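Long-range contacts in CysE, serine acetyltransferase (Brucella abortus, PDB 4HZC), which probably catalyses transfer of an acetyl group from acetyl-CoA to L-serine, making the O-acetylserine that feeds cysteine biosynthesis: residues A60-H65 / S148-D153; S50-V55 / V90-I95; F118-T123 / L164-A169; D182-L187 / V210-G215. All coordinates share one frame; numbering follows the deposited sequence.

Contact 1: residues A60-H65 / S148-D153. With MG (magnesium ion), chain O.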
loop_
_atom_site.group_PDB
_atom_site.type_symbol
_atom_site.label_atom_id
_atom_site.label_comp_id
_atom_site.label_asym_id
_atom_site.label_seq_id
_atom_site.Cartn_x
_atom_site.Cartn_y
_atom_site.Cartn_z
ATOM N N ALA A 60 -10.441 11.850 -3.219
ATOM C CA ALA A 60 -9.621 10.929 -4.000
ATOM C C ALA A 60 -8.790 9.980 -3.105
ATOM O O ALA A 60 -8.670 8.805 -3.397
ATOM C CB ALA A 60 -8.755 11.704 -4.980
ATOM N N GLU A 61 -8.234 10.497 -2.018
ATOM C CA GLU A 61 -7.509 9.662 -1.045
ATOM C C GLU A 61 -8.424 8.660 -0.348
ATOM O O GLU A 61 -8.013 7.565 -0.143
ATOM C CB GLU A 61 -6.842 10.551 0.056
ATOM C CG GLU A 61 -5.767 11.467 -0.542
ATOM C CD GLU A 61 -4.678 10.662 -1.211
ATOM O OE1 GLU A 61 -4.130 9.753 -0.541
ATOM O OE2 GLU A 61 -4.456 10.847 -2.447
ATOM N N ARG A 62 -9.689 9.011 -0.067
ATOM C CA ARG A 62 -10.607 8.042 0.609
ATOM C C ARG A 62 -10.991 6.979 -0.393
ATOM O O ARG A 62 -11.169 5.818 -0.045
ATOM C CB ARG A 62 -11.859 8.756 1.106
ATOM C CG ARG A 62 -11.511 9.873 2.165
ATOM C CD ARG A 62 -12.749 10.114 3.055
ATOM N NE ARG A 62 -12.956 9.060 4.059
ATOM C CZ ARG A 62 -13.957 8.994 4.930
ATOM N NH1 ARG A 62 -14.901 9.941 4.965
ATOM N NH2 ARG A 62 -14.025 7.964 5.792
ATOM N N LEU A 63 -11.236 7.413 -1.625
ATOM C CA LEU A 63 -11.699 6.458 -2.663
ATOM C C LEU A 63 -10.556 5.685 -3.349
ATOM O O LEU A 63 -10.797 4.658 -3.993
ATOM C CB LEU A 63 -12.558 7.202 -3.714
ATOM C CG LEU A 63 -13.914 7.786 -3.249
ATOM C CD1 LEU A 63 -14.525 8.540 -4.352
ATOM C CD2 LEU A 63 -14.810 6.661 -2.686
ATOM N N GLY A 64 -9.328 6.206 -3.273
ATOM C CA GLY A 64 -8.162 5.584 -3.933
ATOM C C GLY A 64 -8.011 4.084 -3.519
ATOM O O GLY A 64 -8.246 3.683 -2.354
ATOM N N HIS A 65 -7.559 3.280 -4.477
ATOM C CA HIS A 65 -7.365 1.797 -4.287
ATOM C C HIS A 65 -6.319 1.331 -5.283
ATOM O O HIS A 65 -6.100 1.972 -6.308
ATOM C CB HIS A 65 -8.717 1.095 -4.527
ATOM C CG HIS A 65 -8.770 -0.335 -4.100
ATOM N ND1 HIS A 65 -8.470 -1.344 -4.945
ATOM C CD2 HIS A 65 -9.125 -0.930 -2.872
ATOM C CE1 HIS A 65 -8.586 -2.527 -4.298
ATOM N NE2 HIS A 65 -9.026 -2.281 -3.042
ATOM N N SER A 148 -19.184 0.954 -1.341
ATOM C CA SER A 148 -18.313 0.208 -0.458
ATOM C C SER A 148 -17.678 1.016 0.657
ATOM O O SER A 148 -17.587 0.552 1.808
ATOM C CB SER A 148 -17.208 -0.469 -1.283
ATOM O OG SER A 148 -16.394 -1.208 -0.421
ATOM N N ILE A 149 -17.289 2.278 0.367
ATOM C CA ILE A 149 -16.454 3.018 1.325
ATOM C C ILE A 149 -17.276 4.065 2.097
ATOM O O ILE A 149 -16.950 4.353 3.267
ATOM C CB ILE A 149 -15.292 3.795 0.629
ATOM C CG1 ILE A 149 -14.377 2.804 -0.080
ATOM C CG2 ILE A 149 -14.431 4.542 1.632
ATOM C CD1 ILE A 149 -13.587 1.865 0.837
ATOM N N PHE A 150 -18.298 4.645 1.456
ATOM C CA PHE A 150 -19.123 5.596 2.134
ATOM C C PHE A 150 -20.472 5.011 2.455
ATOM O O PHE A 150 -21.268 5.627 3.116
ATOM C CB PHE A 150 -19.314 6.849 1.295
ATOM C CG PHE A 150 -18.035 7.534 0.880
ATOM C CD1 PHE A 150 -16.917 7.568 1.726
ATOM C CD2 PHE A 150 -17.994 8.225 -0.353
ATOM C CE1 PHE A 150 -15.780 8.284 1.371
ATOM C CE2 PHE A 150 -16.835 8.886 -0.756
ATOM C CZ PHE A 150 -15.717 8.920 0.135
ATOM N N GLN A 151 -20.743 3.809 1.947
ATOM C CA GLN A 151 -22.047 3.173 2.205
ATOM C C GLN A 151 -23.201 3.908 1.561
ATOM O O GLN A 151 -24.344 3.827 2.018
ATOM C CB GLN A 151 -22.286 2.905 3.708
ATOM C CG GLN A 151 -21.284 1.822 4.210
ATOM C CD GLN A 151 -19.924 2.438 4.576
ATOM O OE1 GLN A 151 -19.885 3.434 5.241
ATOM N NE2 GLN A 151 -18.815 1.886 4.065
ATOM N N THR A 152 -22.916 4.645 0.482
ATOM C CA THR A 152 -23.948 5.444 -0.197
ATOM C C THR A 152 -23.979 4.953 -1.631
ATOM O O THR A 152 -22.991 5.085 -2.348
ATOM C CB THR A 152 -23.568 6.938 -0.156
ATOM O OG1 THR A 152 -22.214 7.028 -0.532
ATOM C CG2 THR A 152 -23.678 7.495 1.253
ATOM N N ASP A 153 -25.107 4.379 -2.036
ATOM C CA ASP A 153 -25.264 3.805 -3.357
ATOM C C ASP A 153 -26.159 4.712 -4.135
ATOM O O ASP A 153 -27.396 4.676 -4.039
ATOM C CB ASP A 153 -25.824 2.337 -3.298
ATOM C CG ASP A 153 -25.929 1.686 -4.700
ATOM O OD1 ASP A 153 -25.724 2.400 -5.693
ATOM O OD2 ASP A 153 -26.207 0.463 -4.780
HETATM MG MG MG O . -3.434 9.751 1.913
HETATM O O HOH W 1 -1.177 9.815 1.255
#
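The guanidinium of Arg-62, which meets Phe-150 across the contact, is gripped at both ends: NH1 is hydrogen-bonded to ND1 of His-119, and NH2 makes a weak bond to the Ser-144 carbonyl of a second subunit. Here the N-terminal helical domain meets the start of the left-handed beta-helix, residues 60-65 ending helix 51-63 and residues 148-153 leading from helix 136-149 into strand 152-154. Only the CE1 corner of Phe-150 stands over the group, near its rim and 3.7 Å above the guanidinium plane of Arg-62; the planes are 59° apart. The bend at chi3 (76°) turns one guanidinium face to CE1, while Arg-62 CD lies at the ring edge, 3.9 Å from Phe-150 CE1. These contacts probably restrain its rotation. The Leu-63 and Phe-150 side chains cross at about a right angle, Leu-63 CD2 lying 3.6 Å from Phe-150 CE2. The same methyl extends the apolar seam to Ile-149 CB at 4.4 Å, and Ile-149 CG2 packs on the Arg-62 peptide oxygen. Ile-149 O accepts a hydrogen bond from the Ser-148 hydroxyl of the second subunit, tying the helix end to the oligomer. Neighbouring Glu-61 serves a metal site bridging subunits: its OE1 is 2.5 Å from a magnesium ion also held by a water and by Asp-67 of the second subunit.

Contact 2: residues S50-V55 / V90-I95; sequences SLEEAV and VLRVDI
Two helices of the serine acetyltransferase N-terminal domain cross here at 70°, the first turn of helix 51-63 meeting the middle of helix 87-101 with 11.3 Å between the segment axes. At the rim of the crossing, Glu-52 and Arg-92 form a salt bridge. NH1 of Arg-92 donates to Glu-52 OE2 at 2.9 Å, almost straight at 163°, and a weak second bond runs from NH2 to OE1. The pairing is skewed: the carboxylate lies near the guanidinium plane, yet NH1 meets OE2 from well above the plane of the carboxylate. Ser-88, one turn before Arg-92, serves both partners, its hydroxyl bonded to OE2 and its carbonyl to NH1, and Asp-17 adds a salt bridge at NH2. Beneath the bridge, Leu-51 and Arg-92 run alongside in opposing senses, with Leu-51 CD2 3.8 Å above the guanidinium plane of Arg-92, near its rim. The same methyl meets Ile-95 CD1 tip to tip. Leu-91, with CG anti to its N (chi1 168°), sends both methyls toward helix 51-63, where CD2 passes Leu-51 CG and CD1 ends 3.9 Å from CG1 of Val-55.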
loop_
_atom_site.group_PDB
_atom_site.type_symbol
_atom_site.label_atom_id
_atom_site.label_comp_id
_atom_site.label_asym_id
_atom_site.label_seq_id
_atom_site.Cartn_x
_atom_site.Cartn_y
_atom_site.Cartn_z
ATOM N N SER A 50 -6.397 25.841 -3.070
ATOM C CA SER A 50 -7.837 26.214 -3.070
ATOM C C SER A 50 -8.668 25.218 -2.295
ATOM O O SER A 50 -8.228 24.056 -2.078
ATOM C CB SER A 50 -8.397 26.342 -4.483
ATOM O OG SER A 50 -8.337 25.089 -5.228
ATOM N N LEU A 51 -9.898 25.633 -1.968
ATOM C CA LEU A 51 -10.851 24.798 -1.287
ATOM C C LEU A 51 -11.225 23.641 -2.187
ATOM O O LEU A 51 -11.328 22.462 -1.722
ATOM C CB LEU A 51 -12.095 25.616 -0.857
ATOM C CG LEU A 51 -13.282 24.823 -0.349
ATOM C CD1 LEU A 51 -12.948 24.165 0.972
ATOM C CD2 LEU A 51 -14.463 25.737 -0.136
ATOM N N GLU A 52 -11.440 23.962 -3.449
ATOM C CA GLU A 52 -11.711 22.966 -4.458
ATOM C C GLU A 52 -10.696 21.819 -4.444
ATOM O O GLU A 52 -11.078 20.619 -4.422
ATOM C CB GLU A 52 -11.739 23.604 -5.834
ATOM C CG GLU A 52 -12.993 24.400 -6.104
ATOM C CD GLU A 52 -12.809 25.863 -5.767
ATOM O OE1 GLU A 52 -11.802 26.244 -5.091
ATOM O OE2 GLU A 52 -13.729 26.577 -6.184
ATOM N N GLU A 53 -9.424 22.176 -4.479
ATOM C CA GLU A 53 -8.384 21.214 -4.552
ATOM C C GLU A 53 -8.274 20.438 -3.229
ATOM O O GLU A 53 -7.978 19.220 -3.225
ATOM C CB GLU A 53 -7.045 21.812 -5.010
ATOM C CG GLU A 53 -7.032 22.172 -6.513
ATOM C CD GLU A 53 -5.639 22.268 -7.068
ATOM O OE1 GLU A 53 -4.777 21.455 -6.690
ATOM O OE2 GLU A 53 -5.403 23.142 -7.889
ATOM N N ALA A 54 -8.541 21.108 -2.127
ATOM C CA ALA A 54 -8.553 20.395 -0.841
ATOM C C ALA A 54 -9.648 19.333 -0.831
ATOM O O ALA A 54 -9.446 18.230 -0.302
ATOM C CB ALA A 54 -8.728 21.372 0.315
ATOM N N VAL A 55 -10.831 19.665 -1.371
ATOM C CA VAL A 55 -11.964 18.782 -1.278
ATOM C C VAL A 55 -11.723 17.600 -2.234
ATOM O O VAL A 55 -11.984 16.411 -1.886
ATOM C CB VAL A 55 -13.294 19.527 -1.625
ATOM C CG1 VAL A 55 -14.378 18.505 -1.933
ATOM C CG2 VAL A 55 -13.731 20.412 -0.463
ATOM N N VAL A 90 -21.565 25.406 -6.034
ATOM C CA VAL A 90 -22.345 24.262 -5.483
ATOM C C VAL A 90 -21.650 23.653 -4.221
ATOM O O VAL A 90 -22.298 23.373 -3.201
ATOM C CB VAL A 90 -22.620 23.201 -6.522
ATOM C CG1 VAL A 90 -23.332 21.954 -5.897
ATOM C CG2 VAL A 90 -23.529 23.737 -7.577
ATOM N N LEU A 91 -20.333 23.452 -4.323
ATOM C CA LEU A 91 -19.493 22.908 -3.274
ATOM C C LEU A 91 -19.603 23.735 -1.999
ATOM O O LEU A 91 -19.790 23.214 -0.889
ATOM C CB LEU A 91 -18.020 22.914 -3.750
ATOM C CG LEU A 91 -16.983 22.653 -2.669
ATOM C CD1 LEU A 91 -17.158 21.148 -2.328
ATOM C CD2 LEU A 91 -15.558 22.883 -3.157
ATOM N N ARG A 92 -19.501 25.049 -2.144
ATOM C CA ARG A 92 -19.568 25.929 -0.977
ATOM C C ARG A 92 -20.875 25.955 -0.272
ATOM O O ARG A 92 -20.931 25.943 0.978
ATOM C CB ARG A 92 -19.088 27.361 -1.365
ATOM C CG ARG A 92 -17.558 27.379 -1.495
ATOM C CD ARG A 92 -17.056 28.731 -2.054
ATOM N NE ARG A 92 -15.601 28.780 -2.207
ATOM C CZ ARG A 92 -14.912 28.157 -3.175
ATOM N NH1 ARG A 92 -15.520 27.403 -4.073
ATOM N NH2 ARG A 92 -13.586 28.267 -3.246
ATOM N N VAL A 93 -21.954 25.964 -1.037
ATOM C CA VAL A 93 -23.252 25.920 -0.375
ATOM C C VAL A 93 -23.496 24.539 0.285
ATOM O O VAL A 93 -24.213 24.466 1.289
ATOM C CB VAL A 93 -24.457 26.273 -1.270
ATOM C CG1 VAL A 93 -24.338 27.744 -1.681
ATOM C CG2 VAL A 93 -24.509 25.428 -2.485
ATOM N N ASP A 94 -22.893 23.485 -0.279
ATOM C CA ASP A 94 -22.967 22.131 0.367
ATOM C C ASP A 94 -22.241 22.158 1.727
ATOM O O ASP A 94 -22.733 21.593 2.713
ATOM C CB ASP A 94 -22.356 21.069 -0.570
ATOM C CG ASP A 94 -23.314 20.652 -1.699
ATOM O OD1 ASP A 94 -24.515 21.021 -1.594
ATOM O OD2 ASP A 94 -22.913 19.930 -2.678
ATOM N N ILE A 95 -21.060 22.778 1.778
ATOM C CA ILE A 95 -20.317 22.910 3.031
ATOM C C ILE A 95 -21.157 23.768 4.009
ATOM O O ILE A 95 -21.294 23.420 5.199
ATOM C CB ILE A 95 -18.908 23.557 2.832
ATOM C CG1 ILE A 95 -17.962 22.573 2.146
ATOM C CG2 ILE A 95 -18.253 23.874 4.188
ATOM C CD1 ILE A 95 -16.684 23.193 1.579
#

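Contact 3: residues F118-T123 / L164-A169; sequences FHAIQT and LFLDHA
Ile-121 reaches from helix 116-132 between Leu-164 and Leu-166 and meets the two in different ways. It crosses Leu-164 at a slant, with CG1 3.9 Å from Leu-164 CD2 and CD1 3.8 Å from Leu-164 CG, whereas it runs past Leu-166 in the opposite direction, CD1 coming 3.8 Å from Leu-166 CB. The reach comes from the extended chi2 of Ile-121 (163°), which brings Ile-121 CD1 down to the backbone, 3.3 Å from Leu-164 O. That is close packing of a methyl on a peptide oxygen. Leu-164 and Leu-166 can flank the same methyl because the one residue between them, Phe-165, points to the other side of the chain. Next to Ile-121 on the helix, Ala-120 CB touches Leu-166 CD2 at 4.2 Å, a shallower contact that extends the apolar patch. The interface is thus a helix laid against the outermost strand, within this chain, of a left-handed beta-helix face. Strand 185-186 follows on the far side of strand 165-166, while helix 87-101 borders the helix, with Asp-94 bonded to both Gln-122 and the backbone N of Leu-164, and Phe-118 packed on Leu-91 and Ile-95.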
loop_
_atom_site.group_PDB
_atom_site.type_symbol
_atom_site.label_atom_id
_atom_site.label_comp_id
_atom_site.label_asym_id
_atom_site.label_seq_id
_atom_site.Cartn_x
_atom_site.Cartn_y
_atom_site.Cartn_z
ATOM N N PHE A 118 -20.949 14.213 3.079
ATOM C CA PHE A 118 -20.450 15.271 2.216
ATOM C C PHE A 118 -19.535 14.711 1.082
ATOM O O PHE A 118 -19.635 15.102 -0.117
ATOM C CB PHE A 118 -19.688 16.317 3.043
ATOM C CG PHE A 118 -19.014 17.359 2.171
ATOM C CD1 PHE A 118 -19.752 18.400 1.639
ATOM C CD2 PHE A 118 -17.642 17.309 1.912
ATOM C CE1 PHE A 118 -19.152 19.380 0.839
ATOM C CE2 PHE A 118 -17.046 18.302 1.135
ATOM C CZ PHE A 118 -17.802 19.311 0.597
ATOM N N HIS A 119 -18.611 13.819 1.426
ATOM C CA HIS A 119 -17.767 13.151 0.407
ATOM C C HIS A 119 -18.540 12.405 -0.658
ATOM O O HIS A 119 -18.174 12.458 -1.848
ATOM C CB HIS A 119 -16.827 12.184 1.137
ATOM C CG HIS A 119 -15.902 12.898 2.126
ATOM N ND1 HIS A 119 -15.494 12.331 3.248
ATOM C CD2 HIS A 119 -15.342 14.193 2.107
ATOM C CE1 HIS A 119 -14.729 13.173 3.955
ATOM N NE2 HIS A 119 -14.625 14.325 3.265
ATOM N N ALA A 120 -19.593 11.666 -0.250
ATOM C CA ALA A 120 -20.460 10.962 -1.202
ATOM C C ALA A 120 -21.165 11.907 -2.197
ATOM O O ALA A 120 -21.300 11.594 -3.350
ATOM C CB ALA A 120 -21.498 10.126 -0.446
ATOM N N ILE A 121 -21.671 13.031 -1.706
ATOM C CA ILE A 121 -22.297 14.030 -2.565
ATOM C C ILE A 121 -21.380 14.443 -3.687
ATOM O O ILE A 121 -21.782 14.316 -4.869
ATOM C CB ILE A 121 -22.774 15.273 -1.774
ATOM C CG1 ILE A 121 -23.916 14.866 -0.826
ATOM C CG2 ILE A 121 -23.226 16.352 -2.775
ATOM C CD1 ILE A 121 -24.254 15.869 0.320
ATOM N N GLN A 122 -20.180 14.949 -3.342
ATOM C CA GLN A 122 -19.233 15.404 -4.380
ATOM C C GLN A 122 -18.696 14.263 -5.270
ATOM O O GLN A 122 -18.386 14.461 -6.429
ATOM C CB GLN A 122 -18.105 16.186 -3.773
ATOM C CG GLN A 122 -18.520 17.194 -2.684
ATOM C CD GLN A 122 -19.754 18.032 -3.097
ATOM O OE1 GLN A 122 -19.953 18.349 -4.279
ATOM N NE2 GLN A 122 -20.505 18.461 -2.133
ATOM N N THR A 123 -18.624 13.065 -4.724
ATOM C CA THR A 123 -18.321 11.890 -5.525
ATOM C C THR A 123 -19.399 11.700 -6.582
ATOM O O THR A 123 -19.076 11.475 -7.755
ATOM C CB THR A 123 -18.206 10.647 -4.631
ATOM O OG1 THR A 123 -17.081 10.822 -3.772
ATOM C CG2 THR A 123 -17.951 9.411 -5.521
ATOM N N LEU A 164 -27.275 20.345 -0.402
ATOM C CA LEU A 164 -27.716 19.007 0.123
ATOM C C LEU A 164 -26.947 18.611 1.338
ATOM O O LEU A 164 -25.693 18.712 1.343
ATOM C CB LEU A 164 -27.517 17.927 -0.967
ATOM C CG LEU A 164 -27.926 16.468 -0.587
ATOM C CD1 LEU A 164 -29.385 16.351 -0.176
ATOM C CD2 LEU A 164 -27.617 15.571 -1.787
ATOM N N PHE A 165 -27.662 18.179 2.374
ATOM C CA PHE A 165 -27.053 17.791 3.628
ATOM C C PHE A 165 -27.323 16.281 3.800
ATOM O O PHE A 165 -28.448 15.871 3.994
ATOM C CB PHE A 165 -27.646 18.587 4.791
ATOM C CG PHE A 165 -27.144 18.148 6.179
ATOM C CD1 PHE A 165 -25.807 17.824 6.405
ATOM C CD2 PHE A 165 -28.008 18.165 7.276
ATOM C CE1 PHE A 165 -25.373 17.426 7.683
ATOM C CE2 PHE A 165 -27.576 17.806 8.586
ATOM C CZ PHE A 165 -26.256 17.434 8.775
ATOM N N LEU A 166 -26.281 15.485 3.713
ATOM C CA LEU A 166 -26.423 14.040 3.915
ATOM C C LEU A 166 -25.796 13.655 5.250
ATOM O O LEU A 166 -24.580 13.491 5.338
ATOM C CB LEU A 166 -25.801 13.342 2.712
ATOM C CG LEU A 166 -25.845 11.824 2.640
ATOM C CD1 LEU A 166 -27.269 11.262 2.750
ATOM C CD2 LEU A 166 -25.118 11.403 1.341
ATOM N N ASP A 167 -26.627 13.563 6.305
ATOM C CA ASP A 167 -26.164 13.424 7.712
ATOM C C ASP A 167 -26.044 11.944 8.078
ATOM O O ASP A 167 -26.966 11.192 7.813
ATOM C CB ASP A 167 -27.184 14.085 8.665
ATOM C CG ASP A 167 -26.678 14.241 10.099
ATOM O OD1 ASP A 167 -25.474 14.034 10.460
ATOM O OD2 ASP A 167 -27.540 14.649 10.881
ATOM N N HIS A 168 -24.883 11.554 8.629
ATOM C CA HIS A 168 -24.520 10.150 8.835
ATOM C C HIS A 168 -24.404 9.245 7.630
ATOM O O HIS A 168 -23.411 8.561 7.543
ATOM C CB HIS A 168 -25.435 9.498 9.871
ATOM C CG HIS A 168 -25.650 10.368 11.103
ATOM N ND1 HIS A 168 -24.692 10.547 12.039
ATOM C CD2 HIS A 168 -26.743 11.114 11.518
ATOM C CE1 HIS A 168 -25.171 11.332 13.038
ATOM N NE2 HIS A 168 -26.421 11.685 12.706
ATOM N N ALA A 169 -25.423 9.230 6.749
ATOM C CA ALA A 169 -25.367 8.696 5.360
ATOM C C ALA A 169 -25.479 7.157 5.250
ATOM O O ALA A 169 -26.013 6.657 4.276
ATOM C CB ALA A 169 -24.121 9.136 4.596
#

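Contact 4: residues D182-L187 / V210-G215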
loop_
_atom_site.group_PDB
_atom_site.type_symbol
_atom_site.label_atom_id
_atom_site.label_comp_id
_atom_site.label_asym_id
_atom_site.label_seq_id
_atom_site.Cartn_x
_atom_site.Cartn_y
_atom_site.Cartn_z
ATOM N N ASP A 182 -32.992 21.540 -4.399
ATOM C CA ASP A 182 -32.064 22.231 -3.515
ATOM C C ASP A 182 -32.468 22.208 -2.070
ATOM O O ASP A 182 -33.646 22.021 -1.734
ATOM C CB ASP A 182 -31.730 23.674 -3.969
ATOM C CG ASP A 182 -31.182 23.742 -5.390
ATOM O OD1 ASP A 182 -30.725 22.705 -5.922
ATOM O OD2 ASP A 182 -31.224 24.829 -6.001
ATOM N N ASN A 183 -31.464 22.423 -1.213
ATOM C CA ASN A 183 -31.618 22.516 0.244
ATOM C C ASN A 183 -32.397 21.408 0.874
ATOM O O ASN A 183 -33.267 21.629 1.751
ATOM C CB ASN A 183 -32.207 23.888 0.644
ATOM C CG ASN A 183 -31.347 25.027 0.155
ATOM O OD1 ASN A 183 -30.147 25.065 0.403
ATOM N ND2 ASN A 183 -31.931 25.918 -0.559
ATOM N N VAL A 184 -32.096 20.203 0.449
ATOM C CA VAL A 184 -32.691 18.993 1.045
ATOM C C VAL A 184 -31.731 18.395 2.095
ATOM O O VAL A 184 -30.539 18.615 2.008
ATOM C CB VAL A 184 -33.114 17.970 -0.048
ATOM C CG1 VAL A 184 -33.555 16.619 0.532
ATOM C CG2 VAL A 184 -34.227 18.546 -0.895
ATOM N N SER A 185 -32.274 17.757 3.129
ATOM C CA SER A 185 -31.499 17.119 4.200
ATOM C C SER A 185 -31.985 15.707 4.243
ATOM O O SER A 185 -33.161 15.485 4.334
ATOM C CB SER A 185 -31.763 17.763 5.579
ATOM O OG SER A 185 -31.308 19.132 5.521
ATOM N N ILE A 186 -31.044 14.756 4.147
ATOM C CA ILE A 186 -31.345 13.322 4.120
ATOM C C ILE A 186 -30.480 12.610 5.170
ATOM O O ILE A 186 -29.275 12.870 5.287
ATOM C CB ILE A 186 -31.064 12.750 2.741
ATOM C CG1 ILE A 186 -31.727 13.585 1.621
ATOM C CG2 ILE A 186 -31.372 11.243 2.722
ATOM C CD1 ILE A 186 -31.461 13.063 0.206
ATOM N N LEU A 187 -31.097 11.763 5.967
ATOM C CA LEU A 187 -30.392 11.059 7.027
ATOM C C LEU A 187 -29.911 9.693 6.558
ATOM O O LEU A 187 -30.099 9.341 5.391
ATOM C CB LEU A 187 -31.266 10.946 8.262
ATOM C CG LEU A 187 -30.840 12.085 9.206
ATOM C CD1 LEU A 187 -31.614 13.350 8.840
ATOM C CD2 LEU A 187 -31.044 11.734 10.654
ATOM N N VAL A 210 -37.147 19.728 1.678
ATOM C CA VAL A 210 -37.614 18.501 2.367
ATOM C C VAL A 210 -36.570 17.970 3.364
ATOM O O VAL A 210 -35.374 18.082 3.138
ATOM C CB VAL A 210 -38.005 17.428 1.338
ATOM C CG1 VAL A 210 -38.328 16.054 1.988
ATOM C CG2 VAL A 210 -39.211 17.882 0.572
ATOM N N LEU A 211 -37.044 17.440 4.482
ATOM C CA LEU A 211 -36.225 16.749 5.442
ATOM C C LEU A 211 -36.687 15.300 5.395
ATOM O O LEU A 211 -37.867 15.028 5.590
ATOM C CB LEU A 211 -36.439 17.333 6.814
ATOM C CG LEU A 211 -35.932 16.509 8.016
ATOM C CD1 LEU A 211 -34.411 16.367 8.059
ATOM C CD2 LEU A 211 -36.458 17.077 9.352
ATOM N N ILE A 212 -35.750 14.395 5.165
ATOM C CA ILE A 212 -36.008 12.938 5.208
ATOM C C ILE A 212 -35.322 12.269 6.381
ATOM O O ILE A 212 -34.093 12.242 6.442
ATOM C CB ILE A 212 -35.554 12.248 3.905
ATOM C CG1 ILE A 212 -36.106 13.028 2.710
ATOM C CG2 ILE A 212 -36.070 10.798 3.878
ATOM C CD1 ILE A 212 -35.554 12.695 1.334
ATOM N N GLY A 213 -36.128 11.718 7.289
ATOM C CA GLY A 213 -35.704 11.058 8.534
ATOM C C GLY A 213 -34.995 9.738 8.332
ATOM O O GLY A 213 -35.015 9.199 7.249
ATOM N N ALA A 214 -34.248 9.327 9.351
ATOM C CA ALA A 214 -33.406 8.113 9.319
ATOM C C ALA A 214 -34.227 6.885 9.057
ATOM O O ALA A 214 -35.303 6.714 9.658
ATOM C CB ALA A 214 -32.688 7.945 10.645
ATOM N N GLY A 215 -33.760 6.025 8.133
ATOM C CA GLY A 215 -34.386 4.735 7.881
ATOM C C GLY A 215 -35.567 4.845 6.958
ATOM O O GLY A 215 -36.170 3.863 6.666
#
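Val-210 opens the pairing with its carbonyl oxygen, which accepts from Ser-185 N at 3.1 Å and also has CG1 of Val-184 at 3.5 Å. Leu-211 comes next, level with Ser-185 in a parallel bridge. Its CG is anti to the backbone N (chi1 165°), which brings CD1 to 3.9 Å from Ser-185 CB and 4.2 Å from Leu-187 CD1. Ile-212 turns to the other face. Its N donates to Ser-185 O at 2.9 Å, the straightest of the three bonds at 171°, and its own oxygen takes the N-H of Leu-187 in a more bent one (144°). These are successive coils of the left-handed beta-helix built from hexapeptide repeats, stacked in register and nearly parallel. Ile-186 and Ile-212 run abreast in the same direction, CG1 of Ile-186 being 3.9 Å from CD1 of Ile-212; Ile-206, from a strand of a neighbouring face, packs on Ile-212 as well. Past Gly-213 the backbone N of Ala-214 lies 3.6 Å from Leu-187 CB. The methyl of Ala-214 then rests 4.1 Å from Leu-187 CB, with Lys-217 of a second subunit packed against the same alanine.

The four contacts trace a path from the helical domain into the beta-helix. Contacts 1 and 2 share helix 51-63, using its end and its start, with centres 18 Å apart. Along the chain the segments of contact 1 alternate with those of contacts 2 and 3, whereas contacts 2, 3 and 4 follow in series. Contact 3 lies about 3 Å from the centre of the chain and touches all the others, bonded to contacts 1 and 2 through helix 116-132 and paired in the sheet with contact 4. Contacts 1 and 4, 22 Å apart, lie on opposite sides of the centre, and both touch the second subunit. Helix 116-132 thus lies between the domain that carries the intersubunit magnesium site and the stacked coils.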